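Long-range contacts in diacylglycerol lipase (Aspergillus oryzae, PDB 5XK2), which probably hydrolyses ester bonds of mono- and diacylglycerols, as a fungal class 3 lipase of the alpha/beta-hydrolase fold, seen here in its closed conformation: residues Y178-V183 against N198-H203; D206-L211 against H266-Y271; I221-Y226 against V240-G245. All coordinates share one frame; numbering follows the deposited sequence.

Contact 1 (Y178-V183 against N198-H203); sequences YAAPRV and NYRFTH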
loop_
_atom_site.group_PDB
_atom_site.type_symbol
_atom_site.label_atom_id
_atom_site.label_comp_id
_atom_site.label_asym_id
_atom_site.label_seq_id
_atom_site.Cartn_x
_atom_site.Cartn_y
_atom_site.Cartn_z
ATOM N N TYR A 178 -3.477 18.387 0.354
ATOM C CA TYR A 178 -4.642 17.528 0.125
ATOM C C TYR A 178 -4.345 16.150 0.674
ATOM O O TYR A 178 -3.402 15.522 0.231
ATOM C CB TYR A 178 -4.955 17.448 -1.374
ATOM C CG TYR A 178 -5.328 18.776 -1.994
ATOM C CD1 TYR A 178 -6.659 19.210 -1.992
ATOM C CD2 TYR A 178 -4.360 19.595 -2.589
ATOM C CE1 TYR A 178 -7.023 20.440 -2.553
ATOM C CE2 TYR A 178 -4.711 20.812 -3.165
ATOM C CZ TYR A 178 -6.040 21.232 -3.136
ATOM O OH TYR A 178 -6.373 22.445 -3.712
ATOM N N ALA A 179 -5.144 15.683 1.634
ATOM C CA ALA A 179 -5.021 14.312 2.150
ATOM C C ALA A 179 -3.723 14.099 2.913
ATOM O O ALA A 179 -3.143 13.023 2.871
ATOM C CB ALA A 179 -5.116 13.273 1.001
ATOM N N ALA A 180 -3.272 15.123 3.624
ATOM C CA ALA A 180 -1.978 15.049 4.288
ATOM C C ALA A 180 -2.008 14.214 5.557
ATOM O O ALA A 180 -2.908 14.370 6.394
ATOM C CB ALA A 180 -1.489 16.462 4.641
ATOM N N PRO A 181 -0.996 13.370 5.727
ATOM C CA PRO A 181 -0.609 12.852 7.045
ATOM C C PRO A 181 -0.288 13.985 8.019
ATOM O O PRO A 181 0.012 15.095 7.589
ATOM C CB PRO A 181 0.673 12.063 6.761
ATOM C CG PRO A 181 0.651 11.762 5.284
ATOM C CD PRO A 181 -0.115 12.898 4.638
ATOM N N ARG A 182 -0.304 13.688 9.316
ATOM C CA ARG A 182 0.266 14.606 10.315
ATOM C C ARG A 182 1.783 14.736 10.113
ATOM O O ARG A 182 2.435 13.779 9.650
ATOM C CB ARG A 182 -0.021 14.110 11.724
ATOM C CG ARG A 182 -1.500 14.063 12.052
ATOM C CD ARG A 182 -1.722 13.700 13.511
ATOM N NE ARG A 182 -3.157 13.695 13.828
ATOM C CZ ARG A 182 -3.917 12.607 13.902
ATOM N NH1 ARG A 182 -3.395 11.395 13.695
ATOM N NH2 ARG A 182 -5.217 12.732 14.200
ATOM N N VAL A 183 2.303 15.950 10.306
ATOM C CA VAL A 183 3.749 16.185 10.275
ATOM C C VAL A 183 4.403 16.728 11.531
ATOM O O VAL A 183 5.622 16.786 11.605
ATOM C CB VAL A 183 4.103 17.123 9.123
ATOM C CG1 VAL A 183 3.617 16.500 7.810
ATOM C CG2 VAL A 183 3.455 18.505 9.311
ATOM N N ASN A 198 -3.158 28.361 5.393
ATOM C CA ASN A 198 -3.119 26.899 5.383
ATOM C C ASN A 198 -4.423 26.296 4.920
ATOM O O ASN A 198 -5.470 26.529 5.537
ATOM C CB ASN A 198 -2.820 26.363 6.774
ATOM C CG ASN A 198 -1.499 26.877 7.318
ATOM O OD1 ASN A 198 -0.475 26.741 6.671
ATOM N ND2 ASN A 198 -1.531 27.475 8.508
ATOM N N TYR A 199 -4.376 25.505 3.852
ATOM C CA TYR A 199 -5.570 24.766 3.443
ATOM C C TYR A 199 -5.257 23.280 3.393
ATOM O O TYR A 199 -4.805 22.743 2.365
ATOM C CB TYR A 199 -6.051 25.288 2.081
ATOM C CG TYR A 199 -6.211 26.780 2.131
ATOM C CD1 TYR A 199 -7.334 27.341 2.728
ATOM C CD2 TYR A 199 -5.229 27.629 1.627
ATOM C CE1 TYR A 199 -7.470 28.735 2.836
ATOM C CE2 TYR A 199 -5.365 29.027 1.717
ATOM C CZ TYR A 199 -6.500 29.561 2.328
ATOM O OH TYR A 199 -6.678 30.925 2.440
ATOM N N ARG A 200 -5.625 22.604 4.474
ATOM C CA ARG A 200 -5.389 21.177 4.623
ATOM C C ARG A 200 -6.715 20.450 4.485
ATOM O O ARG A 200 -7.698 20.805 5.153
ATOM C CB ARG A 200 -4.741 20.853 5.980
ATOM C CG ARG A 200 -4.562 19.324 6.186
ATOM C CD ARG A 200 -3.911 19.009 7.529
ATOM N NE ARG A 200 -4.763 19.361 8.678
ATOM C CZ ARG A 200 -5.782 18.628 9.134
ATOM N NH1 ARG A 200 -6.105 17.475 8.541
ATOM N NH2 ARG A 200 -6.466 19.039 10.212
ATOM N N PHE A 201 -6.744 19.447 3.610
ATOM C CA PHE A 201 -7.985 18.736 3.295
ATOM C C PHE A 201 -7.993 17.306 3.764
ATOM O O PHE A 201 -6.973 16.626 3.768
ATOM C CB PHE A 201 -8.228 18.756 1.780
ATOM C CG PHE A 201 -8.379 20.140 1.235
ATOM C CD1 PHE A 201 -7.261 20.876 0.892
ATOM C CD2 PHE A 201 -9.630 20.707 1.087
ATOM C CE1 PHE A 201 -7.384 22.171 0.387
ATOM C CE2 PHE A 201 -9.771 21.997 0.608
ATOM C CZ PHE A 201 -8.639 22.736 0.258
ATOM N N THR A 202 -9.182 16.843 4.138
ATOM C CA THR A 202 -9.431 15.428 4.373
ATOM C C THR A 202 -10.690 15.022 3.625
ATOM O O THR A 202 -11.501 15.871 3.235
ATOM C CB THR A 202 -9.667 15.119 5.840
ATOM O OG1 THR A 202 -10.817 15.869 6.269
ATOM C CG2 THR A 202 -8.432 15.496 6.700
ATOM N N HIS A 203 -10.860 13.728 3.420
ATOM C CA HIS A 203 -12.020 13.268 2.665
ATOM C C HIS A 203 -12.632 12.071 3.342
ATOM O O HIS A 203 -12.006 11.009 3.378
ATOM C CB HIS A 203 -11.610 12.910 1.234
ATOM C CG HIS A 203 -12.757 12.436 0.387
ATOM N ND1 HIS A 203 -12.663 11.343 -0.444
ATOM C CD2 HIS A 203 -14.028 12.899 0.265
ATOM C CE1 HIS A 203 -13.819 11.161 -1.066
ATOM N NE2 HIS A 203 -14.665 12.085 -0.652
HETATM O O HOH W 1 -5.058 16.048 6.205
#
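Phe201 and Tyr178 lie side by side at a parallel beta bridge, their side chains on the same face of the sheet and pointing the same way. The ring planes are only 9° apart, with centroids 4.6 Å from each other, but the rings are slid so far that they barely overlap: Tyr178 CE1 sits over the rim of one Phe201 face, and Tyr178 CD1 comes 3.4 Å from Phe201 CD1. Both rings have CG anti to the carbonyl carbon (chi1 near -60° in each), and these matching torsions at bridged positions send both rings the same way. Beyond this pair, Tyr178 OH bonds to Phe18 O, and the Phe18 ring meets Phe201 edge-to-face. Where strand 173-178 ends, Ala179 N donates to Phe201 O at 3.0 Å, a bent bond (142°). A water also donates to Phe201 O, more distantly; it donates to Ala180 O at 2.7 Å and accepts from Arg200 NH1 at the edge of the guanidinium. The chemistry thus divides: a slid aromatic contact ties the strands on one side, while the backbones beyond are bridged by a water that also accepts from Arg200, whose NE is hydrogen-bonded to Ile221 O.

Contact 2 (D206-L211 against H266-Y271); sequences DPVPKL and HSHVWY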
loop_
_atom_site.group_PDB
_atom_site.type_symbol
_atom_site.label_atom_id
_atom_site.label_comp_id
_atom_site.label_asym_id
_atom_site.label_seq_id
_atom_site.Cartn_x
_atom_site.Cartn_y
_atom_site.Cartn_z
ATOM N N ASP A 206 -10.882 8.688 4.855
ATOM C CA ASP A 206 -9.499 8.466 4.375
ATOM C C ASP A 206 -8.568 8.104 5.552
ATOM O O ASP A 206 -8.517 8.809 6.543
ATOM C CB ASP A 206 -9.036 9.750 3.673
ATOM C CG ASP A 206 -7.606 9.678 3.157
ATOM O OD1 ASP A 206 -6.942 8.624 3.281
ATOM O OD2 ASP A 206 -7.165 10.711 2.600
ATOM N N PRO A 207 -7.892 6.942 5.480
ATOM C CA PRO A 207 -7.048 6.558 6.622
ATOM C C PRO A 207 -5.746 7.358 6.773
ATOM O O PRO A 207 -5.183 7.423 7.876
ATOM C CB PRO A 207 -6.724 5.086 6.343
ATOM C CG PRO A 207 -6.799 4.955 4.853
ATOM C CD PRO A 207 -7.940 5.895 4.436
ATOM N N VAL A 208 -5.247 7.922 5.678
ATOM C CA VAL A 208 -3.904 8.495 5.702
ATOM C C VAL A 208 -3.771 9.710 6.640
ATOM O O VAL A 208 -2.784 9.785 7.368
ATOM C CB VAL A 208 -3.435 8.812 4.261
ATOM C CG1 VAL A 208 -2.059 9.495 4.265
ATOM C CG2 VAL A 208 -3.351 7.482 3.457
ATOM N N PRO A 209 -4.759 10.629 6.680
ATOM C CA PRO A 209 -4.661 11.751 7.631
ATOM C C PRO A 209 -4.740 11.337 9.102
ATOM O O PRO A 209 -4.713 12.216 9.962
ATOM C CB PRO A 209 -5.837 12.665 7.236
ATOM C CG PRO A 209 -6.015 12.381 5.771
ATOM C CD PRO A 209 -5.839 10.874 5.707
ATOM N N LYS A 210 -4.996 10.062 9.390
ATOM C CA LYS A 210 -4.980 9.613 10.775
ATOM C C LYS A 210 -3.609 9.134 11.241
ATOM O O LYS A 210 -3.473 8.663 12.373
ATOM C CB LYS A 210 -5.994 8.489 10.977
ATOM C CG LYS A 210 -7.392 8.934 10.709
ATOM C CD LYS A 210 -8.351 7.763 10.824
ATOM C CE LYS A 210 -9.589 8.059 10.076
ATOM N NZ LYS A 210 -10.549 6.948 10.236
ATOM N N LEU A 211 -2.616 9.232 10.362
ATOM C CA LEU A 211 -1.251 8.788 10.662
ATOM C C LEU A 211 -0.260 9.924 10.485
ATOM O O LEU A 211 -0.465 10.805 9.656
ATOM C CB LEU A 211 -0.845 7.627 9.758
ATOM C CG LEU A 211 -1.658 6.345 9.932
ATOM C CD1 LEU A 211 -1.191 5.340 8.904
ATOM C CD2 LEU A 211 -1.508 5.809 11.351
ATOM N N HIS A 266 -9.942 3.944 -0.683
ATOM C CA HIS A 266 -10.572 4.583 -1.839
ATOM C C HIS A 266 -10.771 6.089 -1.600
ATOM O O HIS A 266 -10.628 6.890 -2.517
ATOM C CB HIS A 266 -11.918 3.915 -2.151
ATOM C CG HIS A 266 -12.945 4.099 -1.078
ATOM N ND1 HIS A 266 -13.891 5.104 -1.116
ATOM C CD2 HIS A 266 -13.142 3.441 0.092
ATOM C CE1 HIS A 266 -14.646 5.038 -0.030
ATOM N NE2 HIS A 266 -14.215 4.038 0.717
ATOM N N SER A 267 -11.069 6.462 -0.356
ATOM C CA SER A 267 -11.322 7.871 -0.015
ATOM C C SER A 267 -10.083 8.735 -0.225
ATOM O O SER A 267 -10.181 9.935 -0.461
ATOM C CB SER A 267 -11.791 7.997 1.436
ATOM O OG SER A 267 -13.066 7.363 1.573
ATOM N N HIS A 268 -8.911 8.110 -0.148
ATOM C CA HIS A 268 -7.651 8.849 -0.231
ATOM C C HIS A 268 -7.384 9.431 -1.608
ATOM O O HIS A 268 -6.650 10.416 -1.717
ATOM C CB HIS A 268 -6.467 7.929 0.153
ATOM C CG HIS A 268 -5.157 8.643 0.294
ATOM N ND1 HIS A 268 -4.961 9.674 1.190
ATOM C CD2 HIS A 268 -3.956 8.425 -0.299
ATOM C CE1 HIS A 268 -3.700 10.078 1.121
ATOM N NE2 HIS A 268 -3.070 9.334 0.227
ATOM N N VAL A 269 -7.912 8.803 -2.661
ATOM C CA VAL A 269 -7.523 9.221 -3.998
ATOM C C VAL A 269 -8.511 10.179 -4.640
ATOM O O VAL A 269 -8.238 10.672 -5.730
ATOM C CB VAL A 269 -7.287 8.002 -4.924
ATOM C CG1 VAL A 269 -6.316 7.044 -4.248
ATOM C CG2 VAL A 269 -8.598 7.284 -5.230
ATOM N N TRP A 270 -9.626 10.472 -3.956
ATOM C CA TRP A 270 -10.617 11.386 -4.519
ATOM C C TRP A 270 -10.685 12.660 -3.678
ATOM O O TRP A 270 -11.427 12.717 -2.700
ATOM C CB TRP A 270 -12.003 10.700 -4.548
ATOM C CG TRP A 270 -12.035 9.495 -5.435
ATOM C CD1 TRP A 270 -11.932 8.190 -5.054
ATOM C CD2 TRP A 270 -12.155 9.486 -6.873
ATOM N NE1 TRP A 270 -11.980 7.363 -6.168
ATOM C CE2 TRP A 270 -12.113 8.139 -7.286
ATOM C CE3 TRP A 270 -12.275 10.487 -7.837
ATOM C CZ2 TRP A 270 -12.196 7.768 -8.635
ATOM C CZ3 TRP A 270 -12.376 10.107 -9.185
ATOM C CH2 TRP A 270 -12.331 8.765 -9.559
ATOM N N TYR A 271 -9.948 13.685 -4.112
ATOM C CA TYR A 271 -9.973 15.000 -3.468
ATOM C C TYR A 271 -10.286 15.969 -4.586
ATOM O O TYR A 271 -9.397 16.472 -5.259
ATOM C CB TYR A 271 -8.607 15.286 -2.803
ATOM C CG TYR A 271 -8.487 14.675 -1.428
ATOM C CD1 TYR A 271 -8.341 13.291 -1.257
ATOM C CD2 TYR A 271 -8.558 15.473 -0.295
ATOM C CE1 TYR A 271 -8.259 12.728 0.028
ATOM C CE2 TYR A 271 -8.467 14.923 0.989
ATOM C CZ TYR A 271 -8.330 13.555 1.140
ATOM O OH TYR A 271 -8.251 13.030 2.409
#
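Asp206 OD2 takes two hydrogen bonds from the facing segment, one from His268 and one from Tyr271. His268 ND1 donates at 2.8 Å to Asp206 OD2 in a nearly straight bond (168°); the oxygen lies in the plane of the imidazole and is met on its syn side, though the carboxylate and ring planes are turned 60° apart. Tyr271 OH donates to the anti lone pair of the same Asp206 OD2 at 2.6 Å, its side chain crossing that of the aspartate at about a right angle. The other oxygen is tied within its own segment: Val208 N donates to Asp206 OD1 at 3.0 Å from well above the carboxylate plane, closing an Asx turn. With CG anti to N (chi1 178°), the carboxylate reaches across to the histidine while this turn limits its rotation. Val208 also covers one imidazole face, its CG2 standing 3.5 Å from the centroid of the His268 ring and almost on the ring normal, a CH-pi contact. Alongside, Ser267 CB packs against Asp206 N at 3.6 Å, and Ser267 OG bonds to Asp205. Farther out, the 3-10 segment 208-210 is braced by Lys210 N to Pro207 O, Asp206 O accepts from Asn252 ND2, and His268 O accepts from His152 NE2. On the side of the imidazole away from the aspartate, His268 NE2 is hydrogen-bonded to Ser153 OG, and Ser153 lies in a GxSxG sequence after strand 146-152. The array is consistent with the Ser-His-Asp catalytic triad of alpha/beta-hydrolase lipases, with the probable nucleophile on its elbow.

Contact 3 (I221-Y226 against V240-G245); sequences ISPEYY and VTVLDG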
loop_
_atom_site.group_PDB
_atom_site.type_symbol
_atom_site.label_atom_id
_atom_site.label_comp_id
_atom_site.label_asym_id
_atom_site.label_seq_id
_atom_site.Cartn_x
_atom_site.Cartn_y
_atom_site.Cartn_z
ATOM N N ILE A 221 -2.127 20.426 11.728
ATOM C CA ILE A 221 -2.331 21.821 11.406
ATOM C C ILE A 221 -3.827 22.089 11.298
ATOM O O ILE A 221 -4.579 21.255 10.785
ATOM C CB ILE A 221 -1.628 22.166 10.078
ATOM C CG1 ILE A 221 -0.122 21.973 10.243
ATOM C CG2 ILE A 221 -1.975 23.573 9.601
ATOM C CD1 ILE A 221 0.598 21.692 8.900
ATOM N N SER A 222 -4.256 23.242 11.798
ATOM C CA SER A 222 -5.652 23.644 11.758
ATOM C C SER A 222 -5.813 24.842 10.804
ATOM O O SER A 222 -4.883 25.628 10.634
ATOM C CB SER A 222 -6.106 23.992 13.190
ATOM O OG SER A 222 -7.352 24.661 13.189
ATOM N N PRO A 223 -6.983 24.990 10.162
ATOM C CA PRO A 223 -8.155 24.108 10.279
ATOM C C PRO A 223 -8.120 22.915 9.337
ATOM O O PRO A 223 -7.244 22.791 8.483
ATOM C CB PRO A 223 -9.319 25.034 9.889
ATOM C CG PRO A 223 -8.700 25.959 8.867
ATOM C CD PRO A 223 -7.274 26.186 9.354
ATOM N N GLU A 224 -9.126 22.068 9.480
ATOM C CA GLU A 224 -9.350 20.935 8.585
ATOM C C GLU A 224 -10.461 21.300 7.620
ATOM O O GLU A 224 -11.537 21.723 8.058
ATOM C CB GLU A 224 -9.735 19.689 9.393
ATOM C CG GLU A 224 -10.194 18.473 8.540
ATOM C CD GLU A 224 -10.702 17.307 9.406
ATOM O OE1 GLU A 224 -10.607 17.369 10.649
ATOM O OE2 GLU A 224 -11.215 16.325 8.844
ATOM N N TYR A 225 -10.225 21.118 6.323
ATOM C CA TYR A 225 -11.310 21.251 5.354
ATOM C C TYR A 225 -11.756 19.849 5.056
ATOM O O TYR A 225 -11.128 19.130 4.278
ATOM C CB TYR A 225 -10.828 21.989 4.082
ATOM C CG TYR A 225 -10.565 23.455 4.345
ATOM C CD1 TYR A 225 -9.365 23.884 4.922
ATOM C CD2 TYR A 225 -11.537 24.405 4.062
ATOM C CE1 TYR A 225 -9.145 25.219 5.187
ATOM C CE2 TYR A 225 -11.321 25.748 4.336
ATOM C CZ TYR A 225 -10.115 26.144 4.893
ATOM O OH TYR A 225 -9.886 27.494 5.172
ATOM N N TYR A 226 -12.889 19.480 5.656
ATOM C CA TYR A 226 -13.370 18.101 5.656
ATOM C C TYR A 226 -14.376 17.934 4.536
ATOM O O TYR A 226 -15.464 18.522 4.569
ATOM C CB TYR A 226 -13.993 17.801 7.023
ATOM C CG TYR A 226 -14.634 16.449 7.214
ATOM C CD1 TYR A 226 -14.005 15.269 6.790
ATOM C CD2 TYR A 226 -15.853 16.353 7.877
ATOM C CE1 TYR A 226 -14.605 14.028 7.017
ATOM C CE2 TYR A 226 -16.442 15.133 8.112
ATOM C CZ TYR A 226 -15.821 13.979 7.680
ATOM O OH TYR A 226 -16.448 12.777 7.939
ATOM N N VAL A 240 -18.175 20.686 2.103
ATOM C CA VAL A 240 -16.888 21.014 2.713
ATOM C C VAL A 240 -17.152 21.732 4.030
ATOM O O VAL A 240 -17.833 22.761 4.063
ATOM C CB VAL A 240 -16.012 21.904 1.817
ATOM C CG1 VAL A 240 -14.615 22.109 2.449
ATOM C CG2 VAL A 240 -15.848 21.281 0.426
ATOM N N THR A 241 -16.612 21.176 5.103
ATOM C CA THR A 241 -16.839 21.699 6.450
ATOM C C THR A 241 -15.518 22.105 7.078
ATOM O O THR A 241 -14.578 21.319 7.061
ATOM C CB THR A 241 -17.527 20.638 7.317
ATOM O OG1 THR A 241 -18.785 20.286 6.711
ATOM C CG2 THR A 241 -17.762 21.162 8.699
ATOM N N VAL A 242 -15.443 23.332 7.598
ATOM C CA VAL A 242 -14.191 23.838 8.178
ATOM C C VAL A 242 -14.198 23.585 9.677
ATOM O O VAL A 242 -15.103 24.044 10.388
ATOM C CB VAL A 242 -13.999 25.346 7.888
ATOM C CG1 VAL A 242 -12.601 25.779 8.265
ATOM C CG2 VAL A 242 -14.228 25.628 6.411
ATOM N N LEU A 243 -13.209 22.831 10.158
ATOM C CA LEU A 243 -13.165 22.442 11.562
ATOM C C LEU A 243 -11.845 22.863 12.166
ATOM O O LEU A 243 -10.796 22.379 11.736
ATOM C CB LEU A 243 -13.330 20.932 11.711
ATOM C CG LEU A 243 -14.617 20.381 11.127
ATOM C CD1 LEU A 243 -14.561 18.861 11.010
ATOM C CD2 LEU A 243 -15.794 20.800 12.020
ATOM N N ASP A 244 -11.857 23.754 13.154
ATOM C CA ASP A 244 -10.547 24.135 13.691
ATOM C C ASP A 244 -10.219 23.347 14.958
ATOM O O ASP A 244 -11.030 22.541 15.422
ATOM C CB ASP A 244 -10.427 25.658 13.889
ATOM C CG ASP A 244 -11.407 26.234 14.868
ATOM O OD1 ASP A 244 -12.272 25.506 15.390
ATOM O OD2 ASP A 244 -11.308 27.464 15.097
ATOM N N GLY A 245 -9.018 23.564 15.497
ATOM C CA GLY A 245 -8.482 22.753 16.597
ATOM C C GLY A 245 -7.365 21.830 16.140
ATOM O O GLY A 245 -7.312 21.450 14.978
HETATM O O HOH W 2 -18.198 18.261 5.078
#
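Glu224 and Leu243 form the first of two hydrogen-bonded pairs that zip strands 224-226 and 240-243 together antiparallel. Glu224 N donates to Leu243 O at 2.8 Å, almost straight (174°), and Leu243 N returns a bond to Glu224 O. The second pair repeats the exchange, Tyr226 N to Thr241 O at 2.9 Å and Thr241 N to Tyr226 O. Two of these acceptors do more: Glu224 O is also approached by the CA-H of Val242, and Tyr226 O by that of Val240. A water donates to Tyr226 O and lies 2.7 Å from Thr241 OG1, linking the strands once more. Past the cis peptide bond before Pro223, Gly245 N makes a weak bond of 3.1 Å to Ser222 OG, which is placed anti to the backbone N (chi1 167°) and faces the other chain segment. Between the pairs, at the non-hydrogen-bonded position, Tyr225 and Val242 point the same way; Val242 CG2 touches Tyr225 CE2 at 3.6 Å, and CG1 of this valine stands over the rim of one ring face and meets Pro223 CB at 3.7 Å. On the other side of the sheet Leu243 CD1 reaches Tyr226 CB. Glu224 OE2 accepts from Thr202 OG1 and Asn252 N. Strand 240-243 is one of the two edge strands of the main sheet within this chain, and strand 224-227 joins it to strand 198-203, while Ile221 packs on helix 186-195 and Tyr225 meets Phe18 of helix 14-27.

In the fold
Contacts 1 and 3 both belong to the main sheet and share a seam: strand 198-203 of contact 1 neighbours strand 224-227 of contact 3, joined by a backbone bond between Arg200 O and Tyr225 N. Contact 1 is buried, parallel and largely aromatic; contact 3, at the sheet's antiparallel border, is partly exposed and rests on a ladder of backbone bonds. Contact 2 is also buried but joins loops, through side-chain hydrogen bonds to a carboxylate. It touches contact 1 through His203 ND1 to Ser267 O and Arg182 N to Leu211 O. Contact 3 lies nested within its loop, about 6 Å away at the nearest atoms.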